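Local structure of uncharacterized protein (Pseudomonas aeruginosa, 4O5P) at residues H66-F71 with Y232-S237; D72-N77 with F236-A241; Y114-V119 with E143-W148; I137-G142 with H298-D303; W148-L153 with R244-W249. The protein probably hydrolyses phospholipids in the membranes of target cells, as an effector of the type VI secretion system. All blocks are in the same frame, centred on the assembly; numbering follows the deposited sequence.

Interaction 1 of 5, residues H66-F71 with Y232-S237; sequences HITLGF and YIYGFS
Tyr232 OH and His66 ND1 are hydrogen-bonded at 2.8 Å. The two rings meet rim to rim with planes 24° apart, so the phenol reaches the edge of the imidazole and stacks on neither face. Behind this pair the strands run parallel, their segment axes 4.6 Å apart and 8° from alignment. Five backbone bonds join them in the usual parallel alternation: Tyr232 and Tyr234 each give an N-H and accept one, and Phe236 N ends the series on Phe71 O. On the face carrying Thr68, CG2 of that residue, anti to the backbone N, is turned to the Tyr234 ring and touches CE2 at 3.3 Å, while a water links Thr68 OG1 to Tyr234 OH. On the other face, packed on helix 238-254, Leu69 CB meets Ile233 CD1 at 3.6 Å. The pairing fits an alpha/beta hydrolase core, strand 225-236 leading to the putative nucleophile elbow at Ser237. Within the sheet, strand 62-71 lies between strands 111-116 and 225-236, and strand 270-280 pairs with the far side of 225-236.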
# COMPACT_ATOMS: atom_id res chain seq x y z
N HIS A 66 1.00 17.07 -19.42
CA HIS A 66 0.50 15.74 -19.08
C HIS A 66 1.50 15.11 -18.12
O HIS A 66 2.70 15.03 -18.43
CB HIS A 66 0.34 14.87 -20.34
CG HIS A 66 -0.76 15.32 -21.26
ND1 HIS A 66 -2.06 14.88 -21.15
CD2 HIS A 66 -0.73 16.15 -22.34
CE1 HIS A 66 -2.79 15.43 -22.11
NE2 HIS A 66 -2.00 16.20 -22.85
N ILE A 67 1.01 14.68 -16.96
CA ILE A 67 1.91 14.23 -15.90
C ILE A 67 1.51 12.86 -15.36
O ILE A 67 0.40 12.68 -14.87
CB ILE A 67 1.89 15.18 -14.70
CG1 ILE A 67 2.28 16.61 -15.13
CG2 ILE A 67 2.80 14.68 -13.59
CD1 ILE A 67 1.88 17.67 -14.11
N THR A 68 2.42 11.90 -15.45
CA THR A 68 2.24 10.61 -14.79
C THR A 68 3.03 10.57 -13.47
O THR A 68 4.21 10.93 -13.44
CB THR A 68 2.72 9.46 -15.70
OG1 THR A 68 2.03 9.51 -16.95
CG2 THR A 68 2.46 8.11 -15.03
N LEU A 69 2.37 10.11 -12.40
CA LEU A 69 2.96 9.94 -11.07
C LEU A 69 2.69 8.51 -10.57
O LEU A 69 1.55 8.09 -10.49
CB LEU A 69 2.35 10.95 -10.11
CG LEU A 69 2.84 11.04 -8.67
CD1 LEU A 69 4.34 11.16 -8.64
CD2 LEU A 69 2.23 12.25 -7.95
N GLY A 70 3.74 7.77 -10.24
CA GLY A 70 3.59 6.41 -9.74
C GLY A 70 4.13 6.28 -8.33
O GLY A 70 5.31 6.57 -8.09
N PHE A 71 3.27 5.88 -7.39
CA PHE A 71 3.65 5.61 -6.02
C PHE A 71 3.73 4.09 -5.83
O PHE A 71 2.70 3.38 -5.83
CB PHE A 71 2.61 6.15 -5.04
CG PHE A 71 2.40 7.64 -5.11
CD1 PHE A 71 3.20 8.49 -4.37
CD2 PHE A 71 1.36 8.18 -5.85
CE1 PHE A 71 3.00 9.86 -4.39
CE2 PHE A 71 1.14 9.55 -5.87
CZ PHE A 71 1.96 10.39 -5.14
N TYR A 232 -2.14 11.47 -14.55
CA TYR A 232 -2.32 10.02 -14.63
C TYR A 232 -1.50 9.47 -13.47
O TYR A 232 -0.29 9.71 -13.38
CB TYR A 232 -1.83 9.51 -15.99
CG TYR A 232 -2.33 10.40 -17.11
CD1 TYR A 232 -1.64 11.56 -17.45
CD2 TYR A 232 -3.52 10.12 -17.77
CE1 TYR A 232 -2.11 12.40 -18.44
CE2 TYR A 232 -4.00 10.96 -18.76
CZ TYR A 232 -3.28 12.09 -19.09
OH TYR A 232 -3.74 12.94 -20.07
N ILE A 233 -2.18 8.78 -12.55
CA ILE A 233 -1.60 8.43 -11.25
C ILE A 233 -1.74 6.93 -11.01
O ILE A 233 -2.84 6.41 -11.12
CB ILE A 233 -2.35 9.16 -10.09
CG1 ILE A 233 -2.51 10.67 -10.35
CG2 ILE A 233 -1.66 8.90 -8.75
CD1 ILE A 233 -1.26 11.48 -10.18
N TYR A 234 -0.65 6.24 -10.70
CA TYR A 234 -0.69 4.80 -10.45
C TYR A 234 -0.18 4.56 -9.03
O TYR A 234 0.81 5.17 -8.62
CB TYR A 234 0.18 4.03 -11.47
CG TYR A 234 -0.07 4.39 -12.93
CD1 TYR A 234 -1.30 4.15 -13.52
CD2 TYR A 234 0.93 4.96 -13.70
CE1 TYR A 234 -1.54 4.48 -14.85
CE2 TYR A 234 0.71 5.29 -15.03
CZ TYR A 234 -0.52 5.04 -15.60
OH TYR A 234 -0.73 5.38 -16.91
N GLY A 235 -0.83 3.67 -8.28
CA GLY A 235 -0.35 3.36 -6.94
C GLY A 235 -0.54 1.89 -6.59
O GLY A 235 -1.50 1.27 -7.07
N PHE A 236 0.35 1.34 -5.78
CA PHE A 236 0.12 -0.05 -5.30
C PHE A 236 0.34 -0.08 -3.80
O PHE A 236 1.30 0.52 -3.30
CB PHE A 236 1.04 -1.03 -6.07
CG PHE A 236 1.27 -2.38 -5.41
CD1 PHE A 236 0.24 -3.11 -4.79
CD2 PHE A 236 2.54 -2.94 -5.46
CE1 PHE A 236 0.51 -4.35 -4.21
CE2 PHE A 236 2.81 -4.19 -4.89
CZ PHE A 236 1.80 -4.89 -4.26
N SER A 237 -0.55 -0.76 -3.07
CA SER A 237 -0.35 -1.01 -1.63
C SER A 237 -0.40 0.30 -0.84
O SER A 237 -1.33 1.07 -0.99
CB SER A 237 0.98 -1.73 -1.38
OG SER A 237 1.06 -2.24 -0.04
O HOH W 1 1.23 6.59 -18.07

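Interaction 2 of 5, residues D72-N77 with F236-A241; sequences DGTNNN and FSRGAA
Gly73 CA lies 3.0 Å from Phe236 O, and Gly239 CA lies 3.3 Å from Asp72 O; these two CA-H...O contacts mark the tight, buried part, where neither glycine carries a side chain and backbone presses on backbone. Gly73 N is turned to Asp72 OD1 at 2.7 Å, a carboxylate oxygen also bonded to Ser90, so Asp72 ties the start of the loop both to its own backbone and to Ser90 before the type II turn from Gly73 to Asn76. The side nearer solvent is that of the partly exposed Thr74, which is held mainly through its hydroxyl. With chi1 -51° its OG1 stands beside the backbone N and faces the helix start. There it is hydrogen-bonded to Ser237 OG at 2.7 Å and accepts from Arg238 NH1 at 3.0 Å, the oxygen lying in the guanidinium plane. Arg238 reaches it by a chain extended from CG to NE, with NE itself held by Ala285 O. Ser237 has phi 67° and psi -128°, a strained backbone, as expected of a nucleophile elbow, and its OG also bonds His379 NE2. This chemistry is consistent with Ser237 as the nucleophile of a Ser-His-Asp triad, its hydroxyl oriented by both His379 and Thr74.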
# COMPACT_ATOMS: atom_id res chain seq x y z
N ASP A 72 4.96 3.60 -5.65
CA ASP A 72 5.21 2.16 -5.56
C ASP A 72 4.77 1.61 -4.22
O ASP A 72 4.45 2.36 -3.28
CB ASP A 72 6.68 1.83 -5.80
CG ASP A 72 6.86 0.51 -6.53
OD1 ASP A 72 5.93 -0.33 -6.49
OD2 ASP A 72 7.94 0.31 -7.14
N GLY A 73 4.74 0.28 -4.12
CA GLY A 73 4.16 -0.36 -2.96
C GLY A 73 5.10 -0.55 -1.80
O GLY A 73 6.27 -0.15 -1.85
N THR A 74 4.57 -1.18 -0.76
CA THR A 74 5.32 -1.50 0.45
C THR A 74 6.56 -2.31 0.11
O THR A 74 6.45 -3.37 -0.50
CB THR A 74 4.42 -2.34 1.37
OG1 THR A 74 3.17 -1.66 1.54
CG2 THR A 74 5.09 -2.54 2.72
N ASN A 75 7.72 -1.79 0.51
CA ASN A 75 9.01 -2.45 0.29
C ASN A 75 9.37 -2.63 -1.18
O ASN A 75 10.26 -3.42 -1.51
CB ASN A 75 9.08 -3.81 1.02
CG ASN A 75 10.51 -4.24 1.30
OD1 ASN A 75 11.32 -3.44 1.79
ND2 ASN A 75 10.83 -5.50 1.00
N ASN A 76 8.70 -1.89 -2.06
CA ASN A 76 9.07 -1.88 -3.47
C ASN A 76 9.93 -0.67 -3.82
O ASN A 76 9.51 0.48 -3.63
CB ASN A 76 7.83 -1.86 -4.35
CG ASN A 76 6.92 -3.02 -4.09
OD1 ASN A 76 5.91 -2.89 -3.42
ND2 ASN A 76 7.26 -4.19 -4.64
N ASN A 77 11.10 -0.92 -4.39
CA ASN A 77 11.99 0.16 -4.82
C ASN A 77 12.55 -0.20 -6.18
O ASN A 77 13.27 -1.19 -6.31
CB ASN A 77 13.12 0.31 -3.80
CG ASN A 77 14.10 1.40 -4.17
OD1 ASN A 77 14.89 1.24 -5.09
ND2 ASN A 77 14.06 2.51 -3.44
N PHE A 236 0.35 1.34 -5.78
CA PHE A 236 0.12 -0.05 -5.30
C PHE A 236 0.34 -0.08 -3.80
O PHE A 236 1.30 0.52 -3.30
CB PHE A 236 1.04 -1.03 -6.07
CG PHE A 236 1.27 -2.38 -5.41
CD1 PHE A 236 0.24 -3.11 -4.79
CD2 PHE A 236 2.54 -2.94 -5.46
CE1 PHE A 236 0.51 -4.35 -4.21
CE2 PHE A 236 2.81 -4.19 -4.89
CZ PHE A 236 1.80 -4.89 -4.26
N SER A 237 -0.55 -0.76 -3.07
CA SER A 237 -0.35 -1.01 -1.63
C SER A 237 -0.40 0.30 -0.84
O SER A 237 -1.33 1.07 -0.99
CB SER A 237 0.98 -1.73 -1.38
OG SER A 237 1.06 -2.24 -0.04
N ARG A 238 0.61 0.57 -0.03
CA ARG A 238 0.63 1.85 0.65
C ARG A 238 0.81 2.98 -0.35
O ARG A 238 0.49 4.13 -0.06
CB ARG A 238 1.68 1.87 1.76
CG ARG A 238 1.20 1.06 2.94
CD ARG A 238 2.26 0.72 3.93
NE ARG A 238 1.67 0.06 5.08
CZ ARG A 238 1.64 -1.26 5.26
NH1 ARG A 238 2.16 -2.08 4.36
NH2 ARG A 238 1.08 -1.75 6.36
N GLY A 239 1.26 2.64 -1.55
CA GLY A 239 1.45 3.67 -2.57
C GLY A 239 0.10 3.98 -3.21
O GLY A 239 -0.13 5.07 -3.71
N ALA A 240 -0.81 3.01 -3.18
CA ALA A 240 -2.19 3.25 -3.58
C ALA A 240 -2.89 4.11 -2.53
O ALA A 240 -3.65 5.03 -2.85
CB ALA A 240 -2.93 1.93 -3.79
N ALA A 241 -2.63 3.82 -1.25
CA ALA A 241 -3.12 4.68 -0.18
C ALA A 241 -2.62 6.11 -0.37
O ALA A 241 -3.39 7.08 -0.23
CB ALA A 241 -2.69 4.15 1.18

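Interaction 3 of 5, residues Y114-V119 with E143-W148; sequences YYCPGV and ENRINW
Arg145 and Trp148, one turn apart on the helix, reach the 114-119 segment. Arg145 comes first: its CG touches Cys116 SG at 3.5 Å, and the chain then runs extended to NE. NE donates to Pro117 O at 2.9 Å with an N-H...O angle of 148°; the oxygen lies in the guanidinium plane, although NE is tilted from the carbonyl plane. NH2 adds a weak bond to Gly118 O. One face of the guanidinium is covered by Val119 CA, 3.5 Å above the plane and offset toward the rim. NH1 forms a salt bridge with Glu128, so the group is held on more than one side. Trp148 follows, with CG anti to the backbone N (chi1 -177°), which carries the indole toward the strand. Its CH2 sits 3.3 Å from Tyr115 O and 4.1 Å from Tyr114 CB, while CZ3 packs on Cys116 CB at 3.8 Å. Cys116 SG makes an oblique sulfur-aromatic contact with the six-membered ring, 5.0 Å from its centroid. Trp148 NE1 is bonded to Asp125. The segments run 175° apart, a helix antiparallel to its strand, packed on a mainly parallel sheet, consistent with the layered core of an alpha/beta hydrolase.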
# COMPACT_ATOMS: atom_id res chain seq x y z
N TYR A 114 7.10 10.78 -13.13
CA TYR A 114 7.75 10.79 -11.84
C TYR A 114 7.51 9.46 -11.14
O TYR A 114 6.41 8.90 -11.21
CB TYR A 114 7.21 11.93 -10.98
CG TYR A 114 7.45 13.31 -11.56
CD1 TYR A 114 8.65 13.96 -11.38
CD2 TYR A 114 6.45 13.96 -12.29
CE1 TYR A 114 8.87 15.24 -11.90
CE2 TYR A 114 6.66 15.22 -12.82
CZ TYR A 114 7.87 15.85 -12.62
OH TYR A 114 8.08 17.11 -13.14
N TYR A 115 8.54 8.95 -10.47
CA TYR A 115 8.43 7.69 -9.74
C TYR A 115 8.72 7.92 -8.27
O TYR A 115 9.71 8.55 -7.92
CB TYR A 115 9.42 6.65 -10.28
CG TYR A 115 9.52 5.43 -9.39
CD1 TYR A 115 8.56 4.41 -9.44
CD2 TYR A 115 10.57 5.30 -8.47
CE1 TYR A 115 8.65 3.30 -8.61
CE2 TYR A 115 10.66 4.20 -7.64
CZ TYR A 115 9.70 3.21 -7.71
OH TYR A 115 9.80 2.11 -6.90
N CYS A 116 7.87 7.38 -7.41
CA CYS A 116 8.12 7.46 -5.98
C CYS A 116 8.32 6.05 -5.38
O CYS A 116 7.40 5.23 -5.45
CB CYS A 116 6.95 8.19 -5.31
SG CYS A 116 7.11 8.37 -3.54
N PRO A 117 9.50 5.78 -4.80
CA PRO A 117 9.76 4.49 -4.15
C PRO A 117 8.80 4.19 -3.02
O PRO A 117 8.25 5.10 -2.39
CB PRO A 117 11.18 4.63 -3.58
CG PRO A 117 11.52 6.09 -3.68
CD PRO A 117 10.69 6.66 -4.78
N GLY A 118 8.63 2.90 -2.73
CA GLY A 118 7.74 2.49 -1.66
C GLY A 118 8.25 2.79 -0.26
O GLY A 118 9.46 2.92 -0.02
N VAL A 119 7.32 2.88 0.68
CA VAL A 119 7.67 3.06 2.09
C VAL A 119 8.51 1.88 2.54
O VAL A 119 8.32 0.76 2.06
CB VAL A 119 6.43 3.16 2.98
CG1 VAL A 119 5.73 4.49 2.77
CG2 VAL A 119 5.48 1.99 2.72
N GLU A 143 3.24 10.14 4.34
CA GLU A 143 2.94 11.57 4.19
C GLU A 143 3.98 12.32 3.36
O GLU A 143 3.64 13.14 2.50
CB GLU A 143 2.76 12.24 5.56
CG GLU A 143 2.69 13.76 5.50
CD GLU A 143 2.55 14.41 6.86
OE1 GLU A 143 3.39 14.16 7.75
OE2 GLU A 143 1.58 15.18 7.05
N ASN A 144 5.26 12.05 3.63
CA ASN A 144 6.34 12.69 2.89
C ASN A 144 6.34 12.31 1.42
O ASN A 144 6.71 13.12 0.56
CB ASN A 144 7.70 12.31 3.49
CG ASN A 144 7.90 12.88 4.88
OD1 ASN A 144 7.25 13.85 5.28
ND2 ASN A 144 8.82 12.28 5.63
N ARG A 145 5.94 11.07 1.12
CA ARG A 145 5.82 10.64 -0.28
C ARG A 145 4.67 11.35 -1.03
O ARG A 145 4.82 11.76 -2.18
CB ARG A 145 5.68 9.11 -0.34
CG ARG A 145 7.00 8.41 -0.01
CD ARG A 145 6.83 6.89 0.14
NE ARG A 145 8.13 6.23 0.28
CZ ARG A 145 8.93 6.36 1.34
NH1 ARG A 145 8.57 7.14 2.36
NH2 ARG A 145 10.08 5.72 1.38
N ILE A 146 3.52 11.47 -0.36
CA ILE A 146 2.41 12.25 -0.91
C ILE A 146 2.84 13.70 -1.19
O ILE A 146 2.61 14.24 -2.27
CB ILE A 146 1.19 12.23 0.06
CG1 ILE A 146 0.69 10.80 0.24
CG2 ILE A 146 0.05 13.07 -0.49
CD1 ILE A 146 -0.07 10.60 1.53
N ASN A 147 3.50 14.31 -0.22
CA ASN A 147 3.91 15.71 -0.39
C ASN A 147 4.98 15.92 -1.46
O ASN A 147 4.95 16.93 -2.19
CB ASN A 147 4.28 16.33 0.97
CG ASN A 147 3.05 16.59 1.84
OD1 ASN A 147 1.98 16.87 1.31
ND2 ASN A 147 3.19 16.46 3.16
N TRP A 148 5.91 14.98 -1.55
CA TRP A 148 6.87 14.93 -2.65
C TRP A 148 6.11 14.92 -3.96
O TRP A 148 6.43 15.67 -4.89
CB TRP A 148 7.70 13.64 -2.56
CG TRP A 148 8.77 13.53 -3.62
CD1 TRP A 148 10.02 14.07 -3.57
CD2 TRP A 148 8.69 12.82 -4.87
NE1 TRP A 148 10.72 13.75 -4.71
CE2 TRP A 148 9.92 12.99 -5.53
CE3 TRP A 148 7.68 12.09 -5.50
CZ2 TRP A 148 10.18 12.45 -6.79
CZ3 TRP A 148 7.94 11.54 -6.75
CH2 TRP A 148 9.18 11.73 -7.38

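Interaction 4 of 5, residues I137-G142 with H298-D303; sequences IGAEGG and HMDWAD
Met299, present as selenomethionine, lies against Ala139, near the beginning of helix 139-162. Its CB meets Ala139 CB at 3.6 Å, and CG stays beside the same methyl. The chain is extended beyond CG, which brings SE to 4.0 Å from Ala139 CA and sends CE toward Ile137 and Gly138. There CE reaches Gly138 O at 3.5 Å and Ile137 CG2 at 4.0 Å. Met299 CB also stands 3.7 Å above one face of the Trp301 indole, offset toward the rim, and both side chains touch the Ala139 methyl, Trp301 through CD1. Trp301 has CG between its backbone N and carbonyl carbon (chi1 51°), an orientation that directs the ring edge at the helix. NE1 makes a weak hydrogen bond to Ala139 O: 2.8 Å long, but bent to 128°. The six-membered ring lies obliquely beside Gly142, with CZ2 3.9 Å from Gly142 CA, a close approach to a helix surface without a side chain. The contact joins the N-terminal part of a core helix to the end of strand 294-299, an outer strand of a four-stranded antiparallel sheet; Trp301 further packs on Ala241, just beyond the putative nucleophile elbow.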
# COMPACT_ATOMS: atom_id res chain seq x y z
N ILE A 137 6.77 0.21 9.79
CA ILE A 137 6.64 1.39 8.95
C ILE A 137 5.76 2.45 9.59
O ILE A 137 4.58 2.20 9.88
CB ILE A 137 6.08 1.02 7.56
CG1 ILE A 137 6.53 -0.38 7.16
CG2 ILE A 137 6.47 2.09 6.54
CD1 ILE A 137 6.92 -0.55 5.69
N GLY A 138 6.33 3.63 9.82
CA GLY A 138 5.60 4.74 10.40
C GLY A 138 4.85 5.52 9.33
O GLY A 138 5.13 5.38 8.14
N ALA A 139 3.90 6.34 9.76
CA ALA A 139 3.01 7.06 8.85
C ALA A 139 3.73 8.17 8.08
O ALA A 139 3.35 8.53 6.95
CB ALA A 139 1.84 7.62 9.63
N GLU A 140 4.76 8.72 8.71
CA GLU A 140 5.42 9.90 8.18
C GLU A 140 6.02 9.65 6.80
O GLU A 140 6.03 10.53 5.96
CB GLU A 140 6.45 10.48 9.17
CG GLU A 140 7.80 9.77 9.21
CD GLU A 140 7.82 8.53 10.10
OE1 GLU A 140 6.79 8.22 10.76
OE2 GLU A 140 8.87 7.85 10.14
N GLY A 141 6.50 8.43 6.55
CA GLY A 141 7.06 8.10 5.25
C GLY A 141 6.03 8.23 4.14
O GLY A 141 6.32 8.77 3.04
N GLY A 142 4.81 7.77 4.44
CA GLY A 142 3.69 7.90 3.53
C GLY A 142 3.41 9.37 3.27
O GLY A 142 3.34 9.81 2.10
N HIS A 298 -5.45 2.41 10.07
CA HIS A 298 -4.86 3.44 9.20
C HIS A 298 -3.68 4.22 9.77
O HIS A 298 -3.68 4.59 10.95
CB HIS A 298 -5.91 4.49 8.82
CG HIS A 298 -7.05 3.97 8.02
ND1 HIS A 298 -7.03 2.76 7.36
CD2 HIS A 298 -8.28 4.49 7.79
CE1 HIS A 298 -8.19 2.56 6.75
NE2 HIS A 298 -8.96 3.61 6.99
N MSE A 299 -2.72 4.51 8.90
CA MSE A 299 -1.78 5.61 9.14
C MSE A 299 -2.60 6.89 9.30
O MSE A 299 -3.68 7.04 8.69
CB MSE A 299 -0.79 5.73 7.97
CG MSE A 299 0.26 4.65 7.97
SE MSE A 299 1.29 4.54 6.29
CE MSE A 299 2.62 3.25 6.89
N ASP A 300 -2.09 7.82 10.11
CA ASP A 300 -2.87 9.01 10.45
C ASP A 300 -3.33 9.81 9.22
O ASP A 300 -4.48 10.29 9.18
CB ASP A 300 -2.14 9.89 11.49
CG ASP A 300 -0.73 10.27 11.08
OD1 ASP A 300 -0.38 10.15 9.88
OD2 ASP A 300 0.05 10.71 11.95
N TRP A 301 -2.48 9.93 8.21
CA TRP A 301 -2.85 10.76 7.05
C TRP A 301 -3.96 10.13 6.22
O TRP A 301 -4.62 10.81 5.42
CB TRP A 301 -1.62 11.06 6.19
CG TRP A 301 -0.82 9.87 5.81
CD1 TRP A 301 0.34 9.45 6.40
CD2 TRP A 301 -1.09 8.93 4.76
NE1 TRP A 301 0.80 8.32 5.78
CE2 TRP A 301 -0.06 7.98 4.77
CE3 TRP A 301 -2.12 8.81 3.81
CZ2 TRP A 301 -0.02 6.91 3.87
CZ3 TRP A 301 -2.08 7.76 2.92
CH2 TRP A 301 -1.03 6.82 2.95
N ALA A 302 -4.16 8.82 6.42
CA ALA A 302 -5.09 8.03 5.63
C ALA A 302 -6.53 8.08 6.14
O ALA A 302 -7.46 7.77 5.39
CB ALA A 302 -4.63 6.57 5.56
N ASP A 303 -6.70 8.44 7.42
CA ASP A 303 -8.03 8.60 8.01
C ASP A 303 -8.82 9.61 7.19
O ASP A 303 -8.33 10.71 6.91
CB ASP A 303 -7.92 9.08 9.44
CG ASP A 303 -7.33 8.03 10.35
OD1 ASP A 303 -7.81 6.89 10.33
OD2 ASP A 303 -6.37 8.35 11.08

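Interaction 5 of 5, residues W148-L153 with R244-W249; sequences WGLVQL and RAFANW
This is apolar helix-helix packing, in which Phe246 of helix 238-254 enters the surface of helix 139-162 on the face of the central sheet that carries Leu69 and Ile233. No hydrogen bond crosses it. The segment axes pass 10.6 Å apart at a signed angle of -53°, and this wide separation is bridged by side chains. Phe246 has the largest share. Its CG is anti to the backbone N (chi1 168°), so the ring extends to the other helix and presents its edge to the backbone at Gly149, where CE2 lies 3.7 Å from both Gly149 C and Leu150 N. Leu150 slides past the ring in the opposite direction, placing CD2 3.8 Å from Phe246 CE2 and CD1 4.2 Å from Trp249 CB. Leu153 CD1 closes on Phe246 CZ at 4.2 Å. The helix receiving the ring has a bond of its own: Gln152 NE2 donates to Trp148 O at 3.2 Å from above the carbonyl plane, and since Gln152 N also uses that oxygen, two donors grip it. The same NE2 stands over one face of the Trp148 indole, offset toward the rim. Phe246 also touches Leu231 and Ile233 of strand 225-236 and Leu69 of strand 62-71, Leu153 reaches the same strand 225-236, and Leu150 meets Met178 of helix 168-178.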
# COMPACT_ATOMS: atom_id res chain seq x y z
N TRP A 148 5.91 14.98 -1.55
CA TRP A 148 6.87 14.93 -2.65
C TRP A 148 6.11 14.92 -3.96
O TRP A 148 6.43 15.67 -4.89
CB TRP A 148 7.70 13.64 -2.56
CG TRP A 148 8.77 13.53 -3.62
CD1 TRP A 148 10.02 14.07 -3.57
CD2 TRP A 148 8.69 12.82 -4.87
NE1 TRP A 148 10.72 13.75 -4.71
CE2 TRP A 148 9.92 12.99 -5.53
CE3 TRP A 148 7.68 12.09 -5.50
CZ2 TRP A 148 10.18 12.45 -6.79
CZ3 TRP A 148 7.94 11.54 -6.75
CH2 TRP A 148 9.18 11.73 -7.38
N GLY A 149 5.09 14.07 -4.02
CA GLY A 149 4.23 13.97 -5.20
C GLY A 149 3.64 15.31 -5.57
O GLY A 149 3.76 15.74 -6.73
N LEU A 150 3.03 15.98 -4.60
CA LEU A 150 2.52 17.34 -4.83
C LEU A 150 3.60 18.29 -5.39
O LEU A 150 3.36 18.99 -6.37
CB LEU A 150 1.86 17.90 -3.56
CG LEU A 150 0.55 17.21 -3.19
CD1 LEU A 150 0.09 17.58 -1.79
CD2 LEU A 150 -0.53 17.54 -4.22
N VAL A 151 4.79 18.27 -4.78
CA VAL A 151 5.90 19.10 -5.24
C VAL A 151 6.27 18.84 -6.70
O VAL A 151 6.57 19.78 -7.45
CB VAL A 151 7.15 18.93 -4.34
CG1 VAL A 151 8.34 19.72 -4.89
CG2 VAL A 151 6.83 19.36 -2.92
N GLN A 152 6.22 17.57 -7.13
CA GLN A 152 6.59 17.23 -8.50
C GLN A 152 5.75 17.93 -9.56
O GLN A 152 6.22 18.16 -10.69
CB GLN A 152 6.54 15.72 -8.72
CG GLN A 152 7.49 14.96 -7.83
CD GLN A 152 8.83 15.66 -7.71
OE1 GLN A 152 9.61 15.71 -8.66
NE2 GLN A 152 9.09 16.23 -6.55
N LEU A 153 4.51 18.27 -9.20
CA LEU A 153 3.61 19.01 -10.07
C LEU A 153 4.14 20.43 -10.25
O LEU A 153 4.12 21.01 -11.36
CB LEU A 153 2.22 19.06 -9.44
CG LEU A 153 1.42 17.77 -9.19
CD1 LEU A 153 -0.00 18.14 -8.81
CD2 LEU A 153 1.42 16.85 -10.40
N ARG A 244 -4.40 7.92 -3.16
CA ARG A 244 -5.74 8.36 -2.79
C ARG A 244 -5.71 9.60 -1.91
O ARG A 244 -6.46 10.57 -2.13
CB ARG A 244 -6.49 7.19 -2.14
CG ARG A 244 -6.71 6.07 -3.16
CD ARG A 244 -7.14 4.73 -2.55
NE ARG A 244 -8.49 4.74 -1.99
CZ ARG A 244 -9.17 3.63 -1.71
NH1 ARG A 244 -8.62 2.45 -1.97
NH2 ARG A 244 -10.39 3.68 -1.18
N ALA A 245 -4.81 9.60 -0.92
CA ALA A 245 -4.61 10.80 -0.12
C ALA A 245 -4.14 11.96 -0.99
O ALA A 245 -4.62 13.07 -0.86
CB ALA A 245 -3.63 10.52 1.03
N PHE A 246 -3.20 11.69 -1.90
CA PHE A 246 -2.73 12.68 -2.88
C PHE A 246 -3.89 13.32 -3.64
O PHE A 246 -4.01 14.54 -3.72
CB PHE A 246 -1.75 12.00 -3.84
CG PHE A 246 -1.39 12.81 -5.06
CD1 PHE A 246 -2.15 12.71 -6.23
CD2 PHE A 246 -0.27 13.63 -5.06
CE1 PHE A 246 -1.81 13.44 -7.36
CE2 PHE A 246 0.08 14.36 -6.19
CZ PHE A 246 -0.70 14.27 -7.34
N ALA A 247 -4.77 12.49 -4.20
CA ALA A 247 -5.93 12.98 -4.93
C ALA A 247 -6.78 13.91 -4.07
O ALA A 247 -7.17 15.00 -4.53
CB ALA A 247 -6.76 11.81 -5.47
N ASN A 248 -7.08 13.50 -2.84
CA ASN A 248 -7.82 14.38 -1.93
C ASN A 248 -7.12 15.69 -1.53
O ASN A 248 -7.74 16.77 -1.55
CB ASN A 248 -8.28 13.62 -0.67
CG ASN A 248 -9.51 12.77 -0.94
OD1 ASN A 248 -10.50 13.25 -1.50
ND2 ASN A 248 -9.43 11.49 -0.58
N TRP A 249 -5.86 15.61 -1.13
CA TRP A 249 -5.09 16.82 -0.81
C TRP A 249 -4.96 17.77 -2.02
O TRP A 249 -4.93 19.00 -1.89
CB TRP A 249 -3.70 16.45 -0.25
CG TRP A 249 -3.77 15.68 1.04
CD1 TRP A 249 -4.90 15.29 1.72
CD2 TRP A 249 -2.65 15.21 1.82
NE1 TRP A 249 -4.55 14.61 2.86
CE2 TRP A 249 -3.18 14.54 2.95
CE3 TRP A 249 -1.26 15.29 1.68
CZ2 TRP A 249 -2.37 13.96 3.93
CZ3 TRP A 249 -0.45 14.72 2.66
CH2 TRP A 249 -1.01 14.05 3.76

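Overall arrangement
From the N terminus, strand 62-71 opens interaction 1 and the loop after it opens interaction 2; both close on the strand-to-helix junction at 232-241. Interaction 3, from 114-119 to 143-148, is a short loop nested inside both. Interaction 4 opens at 137-142, within that loop, and closes at 298-303, beyond the junction, so it crosses interactions 1, 2 and 3. Interaction 5 starts on 148-153, where interaction 3 ends, is nested in interaction 4 and crosses interactions 1 and 2. Together they tie helices 139-162 and 238-254 to the parallel strands, the putative elbow to its neighbouring loop, and this core to the antiparallel sheet.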